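Local coordinates for p-47 protein (Clostridium botulinum E1 str. 'BoNT E Beluga', PDB 5WIX) that is of unknown function but has a BPI-like, tubular-lipid-binding (TULIP) fold, consistent with a role in binding lipids or other hydrophobic ligands, at residues Val183-Lys188 and Asn404-Trp409. Residues are numbered along the deposited sequence; the frame is centred on the assembly and turned at random.
Sequences VWMNPK and NDIVNW
Between two antiparallel sheets of this BPI-like TULIP fold, Ile406 packs against Met185, Asn186 and Pro187 where the chain enters strand 187-195, an outermost strand of the six-stranded sheet. Segment 404-409 carries strand 407-409, which pairs with strand 174-177 of the other sheet; the backbone of Ile406 is hydrogen-bonded to that of Asn177. No hydrogen bond joins 183-188 to 404-409, and the contact is mainly apolar. The two branches of Ile406 divide the work. CG1 lies anti to the carbonyl carbon (chi1 -55°), which directs this arm to Met185 while CG2 lies toward CG and CD of Pro187. The side chains of Met185 and Ile406 run past each other in opposite senses, with Met185 CE 3.6 Å from Ile406 CG1 and Met185 CB 3.9 Å from the same carbon. A bend at the last torsion of Met185 (chi3 86°) turns the methyl onto that arm. Pro187 meets the other branch end-on, its CD 4.0 Å from Ile406 CG2. Tyr27 and Ile25 of strand 25-30 touch Ile406 and Met185, respectively, and Leu176 touches Pro187, so strands of both sheets contribute to this buried cluster. Along its polar border, Ser180 OG is hydrogen-bonded to both Asn186 OD1 and Asp405 OD2, tying the two segments together through a third residue. Met185 SD stands 4.2 Å from Asp405 OD2. The Asn186 side chain crosses that of Ile406 nearly at right angles, placing Asn186 OD1 3.8 Å from Ile406 CD1.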
# COMPACT_ATOMS: atom_id res chain seq x y z
N VAL A 183 2.07 -8.58 -10.69
CA VAL A 183 0.74 -8.53 -11.27
C VAL A 183 -0.38 -8.35 -10.25
O VAL A 183 -1.39 -7.70 -10.54
CB VAL A 183 0.48 -9.81 -12.10
CG1 VAL A 183 -0.86 -9.74 -12.80
CG2 VAL A 183 1.60 -10.01 -13.10
N TRP A 184 -0.20 -8.89 -9.06
CA TRP A 184 -1.27 -8.82 -8.08
C TRP A 184 -1.41 -7.42 -7.51
O TRP A 184 -2.41 -7.10 -6.88
CB TRP A 184 -1.03 -9.80 -6.96
CG TRP A 184 0.19 -9.55 -6.16
CD1 TRP A 184 1.42 -10.11 -6.35
CD2 TRP A 184 0.31 -8.70 -5.01
NE1 TRP A 184 2.30 -9.66 -5.40
CE2 TRP A 184 1.65 -8.79 -4.57
CE3 TRP A 184 -0.57 -7.86 -4.33
CZ2 TRP A 184 2.12 -8.07 -3.46
CZ3 TRP A 184 -0.10 -7.15 -3.23
CH2 TRP A 184 1.23 -7.26 -2.81
N MET A 185 -0.39 -6.59 -7.73
CA MET A 185 -0.41 -5.22 -7.25
C MET A 185 -1.01 -4.27 -8.27
O MET A 185 -1.31 -3.12 -7.94
CB MET A 185 1.00 -4.73 -6.91
CG MET A 185 1.40 -4.89 -5.47
SD MET A 185 3.04 -4.19 -5.19
CE MET A 185 2.63 -2.48 -4.88
N ASN A 186 -1.16 -4.73 -9.51
CA ASN A 186 -1.66 -3.87 -10.57
C ASN A 186 -3.07 -3.37 -10.28
O ASN A 186 -3.97 -4.16 -9.98
CB ASN A 186 -1.63 -4.60 -11.91
CG ASN A 186 -0.21 -4.83 -12.41
OD1 ASN A 186 0.70 -4.04 -12.12
ND2 ASN A 186 -0.01 -5.92 -13.15
N PRO A 187 -3.25 -2.05 -10.32
CA PRO A 187 -4.52 -1.36 -10.04
C PRO A 187 -5.45 -1.27 -11.24
O PRO A 187 -4.97 -1.01 -12.34
CB PRO A 187 -4.08 0.04 -9.64
CG PRO A 187 -2.79 0.24 -10.34
CD PRO A 187 -2.13 -1.10 -10.42
N LYS A 188 -6.75 -1.46 -11.02
CA LYS A 188 -7.75 -1.26 -12.08
C LYS A 188 -8.42 0.09 -11.92
O LYS A 188 -8.43 0.91 -12.84
CB LYS A 188 -8.80 -2.37 -12.05
N ASN A 404 8.45 0.48 -4.72
CA ASN A 404 8.74 1.19 -5.97
C ASN A 404 7.98 0.69 -7.21
O ASN A 404 8.15 1.22 -8.30
CB ASN A 404 10.24 1.14 -6.25
CG ASN A 404 11.03 2.12 -5.40
OD1 ASN A 404 10.59 3.24 -5.16
ND2 ASN A 404 12.21 1.70 -4.95
N ASP A 405 7.12 -0.31 -7.04
CA ASP A 405 6.55 -1.04 -8.18
C ASP A 405 5.45 -0.27 -8.89
O ASP A 405 5.51 -0.04 -10.10
CB ASP A 405 6.02 -2.41 -7.72
CG ASP A 405 5.65 -3.32 -8.89
OD1 ASP A 405 6.57 -3.82 -9.58
OD2 ASP A 405 4.45 -3.57 -9.10
N ILE A 406 4.45 0.14 -8.12
CA ILE A 406 3.32 0.83 -8.72
C ILE A 406 3.45 2.37 -8.68
O ILE A 406 3.57 3.02 -9.73
CB ILE A 406 2.02 0.39 -8.05
CG1 ILE A 406 1.92 -1.12 -8.13
CG2 ILE A 406 0.85 1.01 -8.76
CD1 ILE A 406 1.99 -1.63 -9.55
N VAL A 407 3.46 2.96 -7.48
CA VAL A 407 3.55 4.41 -7.40
C VAL A 407 4.94 4.88 -7.00
O VAL A 407 5.43 4.54 -5.93
CB VAL A 407 2.55 5.00 -6.40
CG1 VAL A 407 2.76 6.48 -6.30
CG2 VAL A 407 1.12 4.71 -6.83
N ASN A 408 5.54 5.66 -7.89
CA ASN A 408 6.76 6.40 -7.59
C ASN A 408 6.41 7.86 -7.48
O ASN A 408 6.06 8.49 -8.48
CB ASN A 408 7.83 6.20 -8.66
CG ASN A 408 8.10 4.75 -8.94
OD1 ASN A 408 8.82 4.09 -8.19
ND2 ASN A 408 7.54 4.25 -10.03
N TRP A 409 6.48 8.41 -6.28
CA TRP A 409 6.14 9.81 -6.09
C TRP A 409 7.21 10.72 -6.68
O TRP A 409 8.40 10.56 -6.41
CB TRP A 409 5.96 10.13 -4.61
CG TRP A 409 4.85 9.38 -3.99
CD1 TRP A 409 4.95 8.25 -3.23
CD2 TRP A 409 3.46 9.69 -4.09
NE1 TRP A 409 3.70 7.85 -2.83
CE2 TRP A 409 2.77 8.71 -3.34
CE3 TRP A 409 2.73 10.71 -4.71
CZ2 TRP A 409 1.38 8.71 -3.21
CZ3 TRP A 409 1.35 10.71 -4.58
CH2 TRP A 409 0.69 9.72 -3.84